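Local structure of ricin B-related lectin (Polyporus squamosus, 3PHZ) at residues 248-253 with 264-269; 237-242 with 279-284; 74-79 with 110-115. The protein binds galactose-containing glycans through a ricin-type beta-trefoil and calcium through its C-terminal domain, and probably acts as a lectin. One frame throughout, in Å; residues are numbered along the deposited sequence.

Interaction 1: residues 248-253 with 264-269; sequences HAYNWF and FFEPQN
H248 and E266 meet in a His-carboxylate hydrogen bond. H248 NE2 gives its proton to E266 OE2 at 2.7 Å. The oxygen is met on its syn lone pair, and the bond is bent, with an N-H...O angle of 141°. Ring and carboxylate planes stand 73° apart. E266 has its CG anti to the backbone N (chi1 162°), and a bend at chi2 brings the carboxylate back to the histidine. Its other oxygen, OE1, takes the backbone N of Q268 at 3.0 Å. One water lies within hydrogen-bonding distance of E266 OE1 and A249 O, though it may not serve both at once. A second donates to E266 OE2 and also bonds Y250 OH.

The strands form an antiparallel hairpin, 246-255 with 261-266, in the Agglutinin C-terminal region. N251 and F265 are its hydrogen-bonded pair, with F265 N to N251 O at 2.8 Å. W252 and F264 are the next, non-hydrogen-bonded pair, joined by W252 CB against F264 CD1.

On the other face, the edge of the F253 ring meets F265 CB at 3.8 Å. N251 OD1 lies against P267 CG, buried and without a polar partner, while N251 ND2 bonds to A212 O and G237 O.

Interaction 2: residues 237-242 with 279-284; sequences GLMFGS and YKAYFG
F240 and F283 are a hydrogen-bonded pair of the antiparallel strands, and their side chains run alongside each other on one face. Their planes are 37° apart and the centroids 4.9 Å, so the rings meet obliquely. F283 CD2 sits over one face of the F240 ring, near its rim, 3.4 Å from F240 CD2. The two first torsions differ. F240 has CG anti to its carbonyl carbon (chi1 -64°), whereas F283 has CG on the side away from its backbone N (chi1 173°). Y173 of the second subunit meets F240 edge-to-face, so this aromatic cluster reaches the dimer contact.

Y282 turns its ring back across the first strand. One ring face lies over F240 O. Y282 CE2 comes to 3.4 Å from G241 C, the ring edge meets S242 N, and Y282 CZ touches F240 CB. On the other side of the strands M239 CE presses on A281 CB at 3.5 Å, a tight fit. The edge of the Y279 ring meets S242 CA.

Two residues of the second strand, Y282 and F283, stand opposite the single F240: a classic beta bulge. The register shifts by one residue. F240 O takes Y282 N at 3.0 Å and F283 N only weakly at 3.4 Å. In the other direction F240 N bonds to F283 O. Beyond the bulge, S242 and K280 exchange two backbone bonds. A water also links S242 OG to K280 O. The shared acceptor F240 O lets the strands stay paired through the one-residue shift, while the F240-F283 and M239-A281 contacts pack the two faces beside it.

Interaction 3: residues 74-79 with 110-115; sequences AGHAAT and SKETGT. With GAL (beta-D-galactopyranose), chain C; NAG (2-acetamido-2-deoxy-beta-D-glucopyranose), chain B.
The segments are two loops, and they come nearest at A78 and T113, whose CA atoms are 5.4 Å apart. G75 and H76 both have positive phi, and A77 N closes the turn on A74 O. In the other loop, residues 111-113 have helical backbone angles. S110 N bonds to T115 O, and G114 N to S110 O.

H76 carries the polar link. Its ND1 donates to E112 OE1 at 3.0 Å, on the syn lone pair and 13° from the imidazole plane. The carboxylate is turned 74° against the ring. E112 reaches it by an extended chain, with CG pointing away from the backbone N (chi1 -170°). The other ring nitrogen, H76 NE2, is 2.6 Å from galactose O2 and hydrogen-bonded to it. Each nitrogen thus has a partner, which would fix the ring rotation.

T113 CG2 touches both H76 O and A78, with A78 CB at 3.9 Å. T115 CG2 lies 3.3 Å from A78 O. T113 OG1 donates to T115 OG1. T115 OG1 in turn donates a hydrogen bond to a water, which donates to A77 O and T79 O.

G75 N binds galactose O4 at 2.8 Å. D72 and N94 also bond to the galactose, and E112 lies against N94. E112 is a second-shell residue behind H76. The arrangement is a galactose-binding site of a ricin-type beta-trefoil lectin.

In the fold
Interactions 1 and 2 belong together. Their centres are 10 Å apart, and strands 233-243 and 246-255 are neighbours. H248 N lies 2.8 Å from G241 O, a probable hydrogen bond, and Y250 OH packs on Y279 CD2 at 3.3 Å. The segments of interaction 1 lie, in sequence, between the two segments of interaction 2. Both lie near calcium ligands: the side chain of Q268 is about 6 Å from that of D207, and that of F240 about 4 Å from that of D209. Interaction 3 lies on the opposite side of the chain's centre, at the galactose site. Its centre is 48 Å from that of interaction 1 and 51 Å from that of interaction 2.

Interaction 1: residues 248-253 with 264-269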
loop_
_atom_site.group_PDB
_atom_site.type_symbol
_atom_site.label_atom_id
_atom_site.label_comp_id
_atom_site.label_asym_id
_atom_site.label_seq_id
_atom_site.Cartn_x
_atom_site.Cartn_y
_atom_site.Cartn_z
ATOM N N HIS A 248 5.354 15.757 3.279
ATOM C CA HIS A 248 4.047 15.332 2.762
ATOM C C HIS A 248 4.298 14.168 1.815
ATOM O O HIS A 248 5.427 14.011 1.312
ATOM C CB HIS A 248 3.329 16.454 2.017
ATOM C CG HIS A 248 1.814 16.328 2.049
ATOM N ND1 HIS A 248 1.031 16.950 3.013
ATOM C CD2 HIS A 248 0.945 15.643 1.248
ATOM C CE1 HIS A 248 -0.246 16.652 2.808
ATOM N NE2 HIS A 248 -0.326 15.835 1.767
ATOM N N ALA A 249 3.282 13.323 1.619
ATOM C CA ALA A 249 3.375 12.263 0.631
ATOM C C ALA A 249 2.181 12.364 -0.318
ATOM O O ALA A 249 1.080 12.729 0.111
ATOM C CB ALA A 249 3.362 10.924 1.288
ATOM N N TYR A 250 2.458 12.080 -1.587
ATOM C CA TYR A 250 1.479 12.141 -2.685
ATOM C C TYR A 250 1.568 10.917 -3.545
ATOM O O TYR A 250 2.567 10.183 -3.531
ATOM C CB TYR A 250 1.767 13.345 -3.597
ATOM C CG TYR A 250 1.499 14.666 -2.920
ATOM C CD1 TYR A 250 0.181 15.036 -2.647
ATOM C CD2 TYR A 250 2.544 15.505 -2.501
ATOM C CE1 TYR A 250 -0.115 16.265 -2.011
ATOM C CE2 TYR A 250 2.247 16.768 -1.860
ATOM C CZ TYR A 250 0.921 17.112 -1.620
ATOM O OH TYR A 250 0.528 18.284 -0.977
ATOM N N ASN A 251 0.506 10.668 -4.327
ATOM C CA ASN A 251 0.644 9.733 -5.403
ATOM C C ASN A 251 0.869 10.544 -6.659
ATOM O O ASN A 251 0.661 11.753 -6.671
ATOM C CB ASN A 251 -0.609 8.833 -5.530
ATOM C CG ASN A 251 -0.797 7.970 -4.300
ATOM O OD1 ASN A 251 -1.659 8.271 -3.458
ATOM N ND2 ASN A 251 0.020 6.906 -4.159
ATOM N N TRP A 252 1.268 9.874 -7.724
ATOM C CA TRP A 252 1.487 10.570 -8.999
ATOM C C TRP A 252 1.193 9.668 -10.182
ATOM O O TRP A 252 1.262 8.436 -10.077
ATOM C CB TRP A 252 2.879 11.276 -9.121
ATOM C CG TRP A 252 4.049 10.345 -9.009
ATOM C CD1 TRP A 252 4.725 10.017 -7.849
ATOM C CD2 TRP A 252 4.641 9.582 -10.070
ATOM N NE1 TRP A 252 5.712 9.087 -8.134
ATOM C CE2 TRP A 252 5.680 8.814 -9.495
ATOM C CE3 TRP A 252 4.372 9.451 -11.460
ATOM C CZ2 TRP A 252 6.465 7.896 -10.263
ATOM C CZ3 TRP A 252 5.183 8.570 -12.244
ATOM C CH2 TRP A 252 6.210 7.803 -11.636
ATOM N N PHE A 253 0.817 10.307 -11.297
ATOM C CA PHE A 253 0.373 9.643 -12.514
ATOM C C PHE A 253 0.868 10.459 -13.673
ATOM O O PHE A 253 1.431 11.563 -13.488
ATOM C CB PHE A 253 -1.182 9.674 -12.532
ATOM C CG PHE A 253 -1.790 8.874 -11.401
ATOM C CD1 PHE A 253 -1.936 7.469 -11.530
ATOM C CD2 PHE A 253 -2.240 9.491 -10.250
ATOM C CE1 PHE A 253 -2.495 6.709 -10.471
ATOM C CE2 PHE A 253 -2.767 8.771 -9.195
ATOM C CZ PHE A 253 -2.901 7.357 -9.288
ATOM N N PHE A 264 -0.036 15.149 -9.803
ATOM C CA PHE A 264 0.066 14.729 -8.444
ATOM C C PHE A 264 -1.340 14.554 -7.844
ATOM O O PHE A 264 -2.253 15.271 -8.212
ATOM C CB PHE A 264 0.865 15.789 -7.713
ATOM C CG PHE A 264 2.261 15.913 -8.291
ATOM C CD1 PHE A 264 3.252 15.031 -7.886
ATOM C CD2 PHE A 264 2.530 16.861 -9.275
ATOM C CE1 PHE A 264 4.557 15.103 -8.429
ATOM C CE2 PHE A 264 3.820 16.940 -9.848
ATOM C CZ PHE A 264 4.842 16.069 -9.381
ATOM N N PHE A 265 -1.500 13.573 -6.974
ATOM C CA PHE A 265 -2.798 13.185 -6.458
ATOM C C PHE A 265 -2.696 13.159 -4.938
ATOM O O PHE A 265 -1.758 12.595 -4.389
ATOM C CB PHE A 265 -3.217 11.812 -7.015
ATOM C CG PHE A 265 -4.576 11.348 -6.510
ATOM C CD1 PHE A 265 -5.754 11.881 -7.076
ATOM C CD2 PHE A 265 -4.686 10.388 -5.517
ATOM C CE1 PHE A 265 -7.009 11.449 -6.650
ATOM C CE2 PHE A 265 -5.938 9.953 -5.071
ATOM C CZ PHE A 265 -7.115 10.476 -5.663
ATOM N N GLU A 266 -3.636 13.820 -4.252
ATOM C CA GLU A 266 -3.659 13.872 -2.818
ATOM C C GLU A 266 -4.676 12.845 -2.266
ATOM O O GLU A 266 -5.896 13.060 -2.324
ATOM C CB GLU A 266 -4.047 15.315 -2.364
ATOM C CG GLU A 266 -4.532 15.387 -0.900
ATOM C CD GLU A 266 -3.441 14.967 0.064
ATOM O OE1 GLU A 266 -3.314 13.774 0.392
ATOM O OE2 GLU A 266 -2.727 15.856 0.534
ATOM N N PRO A 267 -4.193 11.693 -1.735
ATOM C CA PRO A 267 -5.117 10.601 -1.431
ATOM C C PRO A 267 -5.951 10.877 -0.147
ATOM O O PRO A 267 -6.868 10.136 0.140
ATOM C CB PRO A 267 -4.158 9.357 -1.339
ATOM C CG PRO A 267 -2.867 9.973 -0.881
ATOM C CD PRO A 267 -2.787 11.240 -1.695
ATOM N N GLN A 268 -5.646 11.964 0.557
ATOM C CA GLN A 268 -6.493 12.381 1.734
ATOM C C GLN A 268 -7.824 12.904 1.243
ATOM O O GLN A 268 -8.813 12.752 1.917
ATOM C CB GLN A 268 -5.817 13.437 2.604
ATOM C CG GLN A 268 -4.583 12.825 3.326
ATOM C CD GLN A 268 -3.946 13.862 4.264
ATOM O OE1 GLN A 268 -2.727 14.143 4.187
ATOM N NE2 GLN A 268 -4.757 14.415 5.148
ATOM N N ASN A 269 -7.837 13.522 0.054
ATOM C CA ASN A 269 -9.094 14.190 -0.362
ATOM C C ASN A 269 -9.445 14.024 -1.821
ATOM O O ASN A 269 -10.408 14.620 -2.292
ATOM C CB ASN A 269 -9.102 15.645 0.114
ATOM C CG ASN A 269 -8.124 16.539 -0.654
ATOM O OD1 ASN A 269 -7.403 16.098 -1.558
ATOM N ND2 ASN A 269 -8.083 17.827 -0.277
HETATM O O HOH W 1 -1.266 12.563 1.790
HETATM O O HOH W 2 -2.099 18.524 0.001
#

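Interaction 2: residues 237-242 with 279-284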
loop_
_atom_site.group_PDB
_atom_site.type_symbol
_atom_site.label_atom_id
_atom_site.label_comp_id
_atom_site.label_asym_id
_atom_site.label_seq_id
_atom_site.Cartn_x
_atom_site.Cartn_y
_atom_site.Cartn_z
ATOM N N GLY A 237 2.462 6.105 -8.866
ATOM C CA GLY A 237 3.670 6.457 -8.146
ATOM C C GLY A 237 3.395 6.871 -6.736
ATOM O O GLY A 237 2.276 7.208 -6.380
ATOM N N LEU A 238 4.457 6.897 -5.946
ATOM C CA LEU A 238 4.478 7.536 -4.645
ATOM C C LEU A 238 5.595 8.574 -4.681
ATOM O O LEU A 238 6.588 8.361 -5.378
ATOM C CB LEU A 238 4.780 6.381 -3.647
ATOM C CG LEU A 238 5.205 6.511 -2.240
ATOM C CD1 LEU A 238 4.240 7.396 -1.441
ATOM C CD2 LEU A 238 4.982 5.016 -1.869
ATOM N N MET A 239 5.434 9.690 -3.971
ATOM C CA MET A 239 6.526 10.678 -3.789
ATOM C C MET A 239 6.414 11.261 -2.404
ATOM O O MET A 239 5.312 11.328 -1.826
ATOM C CB MET A 239 6.509 11.772 -4.832
ATOM C CG MET A 239 5.319 12.692 -4.837
ATOM S SD MET A 239 5.680 14.515 -5.155
ATOM C CE MET A 239 6.584 14.547 -3.609
ATOM N N PHE A 240 7.574 11.601 -1.831
ATOM C CA PHE A 240 7.647 12.328 -0.546
ATOM C C PHE A 240 8.237 13.678 -0.878
ATOM O O PHE A 240 9.152 13.778 -1.713
ATOM C CB PHE A 240 8.614 11.679 0.458
ATOM C CG PHE A 240 8.227 10.290 0.929
ATOM C CD1 PHE A 240 6.931 9.768 0.755
ATOM C CD2 PHE A 240 9.178 9.524 1.627
ATOM C CE1 PHE A 240 6.593 8.484 1.223
ATOM C CE2 PHE A 240 8.865 8.221 2.116
ATOM C CZ PHE A 240 7.570 7.704 1.910
ATOM N N GLY A 241 7.676 14.735 -0.304
ATOM C CA GLY A 241 8.073 16.083 -0.659
ATOM C C GLY A 241 8.084 16.942 0.583
ATOM O O GLY A 241 7.521 16.546 1.645
ATOM N N SER A 242 8.737 18.096 0.473
ATOM C CA SER A 242 8.717 19.018 1.593
ATOM C C SER A 242 8.753 20.468 1.168
ATOM O O SER A 242 8.993 20.821 0.013
ATOM C CB SER A 242 9.852 18.737 2.574
ATOM O OG SER A 242 11.054 19.144 1.978
ATOM N N TYR A 279 5.126 21.372 -3.163
ATOM C CA TYR A 279 6.061 20.543 -2.403
ATOM C C TYR A 279 7.200 20.171 -3.361
ATOM O O TYR A 279 6.963 19.959 -4.561
ATOM C CB TYR A 279 5.374 19.309 -1.794
ATOM C CG TYR A 279 4.629 19.571 -0.481
ATOM C CD1 TYR A 279 5.273 19.439 0.750
ATOM C CD2 TYR A 279 3.288 19.980 -0.486
ATOM C CE1 TYR A 279 4.573 19.708 1.973
ATOM C CE2 TYR A 279 2.587 20.240 0.707
ATOM C CZ TYR A 279 3.228 20.087 1.921
ATOM O OH TYR A 279 2.525 20.339 3.077
ATOM N N LYS A 280 8.433 20.156 -2.846
ATOM C CA LYS A 280 9.561 19.774 -3.661
ATOM C C LYS A 280 9.868 18.346 -3.297
ATOM O O LYS A 280 10.172 18.055 -2.136
ATOM C CB LYS A 280 10.787 20.649 -3.368
ATOM C CG LYS A 280 11.961 20.245 -4.250
ATOM C CD LYS A 280 13.242 20.913 -3.776
ATOM C CE LYS A 280 13.816 21.846 -4.838
ATOM N NZ LYS A 280 14.511 23.019 -4.184
ATOM N N ALA A 281 9.798 17.456 -4.278
ATOM C CA ALA A 281 10.053 16.035 -4.018
ATOM C C ALA A 281 11.498 15.752 -3.719
ATOM O O ALA A 281 12.422 16.362 -4.336
ATOM C CB ALA A 281 9.623 15.207 -5.208
ATOM N N TYR A 282 11.725 14.810 -2.806
ATOM C CA TYR A 282 13.081 14.328 -2.553
ATOM C C TYR A 282 13.133 12.811 -2.647
ATOM O O TYR A 282 14.221 12.230 -2.507
ATOM C CB TYR A 282 13.633 14.845 -1.194
ATOM C CG TYR A 282 12.707 14.533 -0.031
ATOM C CD1 TYR A 282 12.720 13.291 0.616
ATOM C CD2 TYR A 282 11.763 15.491 0.391
ATOM C CE1 TYR A 282 11.829 13.033 1.695
ATOM C CE2 TYR A 282 10.877 15.247 1.440
ATOM C CZ TYR A 282 10.912 14.006 2.079
ATOM O OH TYR A 282 10.008 13.810 3.109
ATOM N N PHE A 283 11.971 12.135 -2.827
ATOM C CA PHE A 283 11.981 10.662 -2.838
ATOM C C PHE A 283 10.757 10.178 -3.563
ATOM O O PHE A 283 9.737 10.843 -3.485
ATOM C CB PHE A 283 11.906 10.129 -1.417
ATOM C CG PHE A 283 11.747 8.657 -1.357
ATOM C CD1 PHE A 283 12.829 7.822 -1.603
ATOM C CD2 PHE A 283 10.478 8.085 -1.122
ATOM C CE1 PHE A 283 12.677 6.426 -1.554
ATOM C CE2 PHE A 283 10.309 6.701 -1.105
ATOM C CZ PHE A 283 11.418 5.868 -1.302
ATOM N N GLY A 284 10.837 9.039 -4.238
ATOM C CA GLY A 284 9.575 8.485 -4.841
ATOM C C GLY A 284 9.813 7.115 -5.436
ATOM O O GLY A 284 10.914 6.644 -5.420
HETATM O O HOH W 3 12.215 18.992 -0.631
#

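Interaction 3: residues 74-79 with 110-115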
loop_
_atom_site.group_PDB
_atom_site.type_symbol
_atom_site.label_atom_id
_atom_site.label_comp_id
_atom_site.label_asym_id
_atom_site.label_seq_id
_atom_site.Cartn_x
_atom_site.Cartn_y
_atom_site.Cartn_z
ATOM N N ALA A 74 -11.753 -16.646 -36.559
ATOM C CA ALA A 74 -12.505 -17.836 -36.149
ATOM C C ALA A 74 -12.273 -19.020 -37.107
ATOM O O ALA A 74 -12.456 -18.922 -38.331
ATOM C CB ALA A 74 -13.959 -17.546 -36.043
ATOM N N GLY A 75 -11.840 -20.133 -36.537
ATOM C CA GLY A 75 -11.673 -21.363 -37.339
ATOM C C GLY A 75 -10.608 -21.279 -38.408
ATOM O O GLY A 75 -10.593 -22.119 -39.343
ATOM N N HIS A 76 -9.731 -20.276 -38.316
ATOM C CA HIS A 76 -8.647 -20.042 -39.297
ATOM C C HIS A 76 -9.133 -19.711 -40.719
ATOM O O HIS A 76 -8.325 -19.783 -41.667
ATOM C CB HIS A 76 -7.672 -21.269 -39.415
ATOM C CG HIS A 76 -7.261 -21.865 -38.099
ATOM N ND1 HIS A 76 -5.998 -21.701 -37.564
ATOM C CD2 HIS A 76 -7.950 -22.609 -37.204
ATOM C CE1 HIS A 76 -5.930 -22.320 -36.395
ATOM N NE2 HIS A 76 -7.104 -22.868 -36.151
ATOM N N ALA A 77 -10.422 -19.384 -40.883
ATOM C CA ALA A 77 -11.047 -19.286 -42.215
ATOM C C ALA A 77 -10.640 -18.013 -42.978
ATOM O O ALA A 77 -10.662 -16.906 -42.403
ATOM C CB ALA A 77 -12.532 -19.359 -42.070
ATOM N N ALA A 78 -10.268 -18.176 -44.256
ATOM C CA ALA A 78 -9.906 -17.069 -45.123
ATOM C C ALA A 78 -11.163 -16.459 -45.767
ATOM O O ALA A 78 -11.092 -15.443 -46.470
ATOM C CB ALA A 78 -8.898 -17.541 -46.224
ATOM N N THR A 79 -12.303 -17.087 -45.528
ATOM C CA THR A 79 -13.537 -16.746 -46.198
ATOM C C THR A 79 -13.856 -15.310 -45.832
ATOM O O THR A 79 -13.650 -14.907 -44.682
ATOM C CB THR A 79 -14.686 -17.622 -45.678
ATOM O OG1 THR A 79 -14.319 -19.007 -45.791
ATOM C CG2 THR A 79 -16.000 -17.382 -46.436
ATOM N N SER A 110 -4.411 -10.628 -40.925
ATOM C CA SER A 110 -4.149 -11.948 -40.363
ATOM C C SER A 110 -2.814 -12.485 -40.906
ATOM O O SER A 110 -2.593 -12.515 -42.113
ATOM C CB SER A 110 -5.237 -12.920 -40.693
ATOM O OG SER A 110 -4.921 -14.194 -40.108
ATOM N N LYS A 111 -1.935 -12.887 -39.978
ATOM C CA LYS A 111 -0.635 -13.468 -40.333
ATOM C C LYS A 111 -0.928 -14.740 -41.135
ATOM O O LYS A 111 -0.228 -15.014 -42.110
ATOM C CB LYS A 111 0.198 -13.795 -39.068
ATOM C CG LYS A 111 1.591 -14.455 -39.360
ATOM C CD LYS A 111 2.514 -13.481 -40.035
ATOM C CE LYS A 111 3.903 -14.093 -40.387
ATOM N NZ LYS A 111 4.727 -13.806 -39.229
ATOM N N GLU A 112 -1.976 -15.480 -40.749
ATOM C CA GLU A 112 -2.270 -16.764 -41.385
ATOM C C GLU A 112 -2.903 -16.630 -42.789
ATOM O O GLU A 112 -2.375 -17.174 -43.783
ATOM C CB GLU A 112 -3.164 -17.630 -40.505
ATOM C CG GLU A 112 -3.294 -19.075 -41.024
ATOM C CD GLU A 112 -4.081 -19.985 -40.095
ATOM O OE1 GLU A 112 -4.527 -19.542 -39.021
ATOM O OE2 GLU A 112 -4.281 -21.174 -40.437
ATOM N N THR A 113 -4.024 -15.908 -42.883
ATOM C CA THR A 113 -4.790 -15.853 -44.116
ATOM C C THR A 113 -4.502 -14.702 -45.046
ATOM O O THR A 113 -4.908 -14.762 -46.207
ATOM C CB THR A 113 -6.311 -15.773 -43.821
ATOM O OG1 THR A 113 -6.577 -14.537 -43.103
ATOM C CG2 THR A 113 -6.782 -16.971 -42.965
ATOM N N GLY A 114 -3.883 -13.637 -44.536
ATOM C CA GLY A 114 -3.711 -12.375 -45.231
ATOM C C GLY A 114 -5.036 -11.598 -45.417
ATOM O O GLY A 114 -5.057 -10.608 -46.181
ATOM N N THR A 115 -6.106 -12.049 -44.757
ATOM C CA THR A 115 -7.356 -11.243 -44.764
ATOM C C THR A 115 -7.282 -10.188 -43.639
ATOM O O THR A 115 -6.456 -10.302 -42.722
ATOM C CB THR A 115 -8.670 -12.082 -44.651
ATOM O OG1 THR A 115 -8.704 -12.827 -43.453
ATOM C CG2 THR A 115 -8.858 -13.020 -45.871
HETATM C C1 GAL C . -10.512 -23.254 -34.010
HETATM C C2 GAL C . -9.283 -22.345 -33.915
HETATM C C3 GAL C . -9.324 -21.293 -32.770
HETATM C C4 GAL C . -10.638 -20.534 -32.824
HETATM C C5 GAL C . -11.763 -21.566 -32.859
HETATM C C6 GAL C . -13.133 -20.976 -32.990
HETATM O O2 GAL C . -8.107 -23.101 -33.771
HETATM O O3 GAL C . -8.201 -20.422 -32.918
HETATM O O4 GAL C . -10.749 -19.728 -33.985
HETATM O O5 GAL C . -11.630 -22.404 -33.997
HETATM O O6 GAL C . -13.972 -22.118 -32.809
HETATM C C1 NAG B . -12.753 -27.220 -36.857
HETATM C C2 NAG B . -13.591 -26.078 -36.249
HETATM C C3 NAG B . -12.813 -24.860 -35.692
HETATM C C4 NAG B . -11.327 -25.129 -35.357
HETATM C C5 NAG B . -10.739 -26.006 -36.477
HETATM C C6 NAG B . -9.229 -26.235 -36.382
HETATM C C7 NAG B . -15.932 -25.539 -36.901
HETATM C C8 NAG B . -16.846 -25.024 -37.981
HETATM N N2 NAG B . -14.618 -25.612 -37.196
HETATM O O1 NAG B . -13.338 -28.425 -36.397
HETATM O O3 NAG B . -13.537 -24.382 -34.570
HETATM O O4 NAG B . -10.534 -23.944 -35.284
HETATM O O5 NAG B . -11.385 -27.263 -36.476
HETATM O O6 NAG B . -8.832 -26.429 -35.035
HETATM O O7 NAG B . -16.398 -25.879 -35.806
HETATM O O HOH W 4 -11.099 -14.206 -43.262
#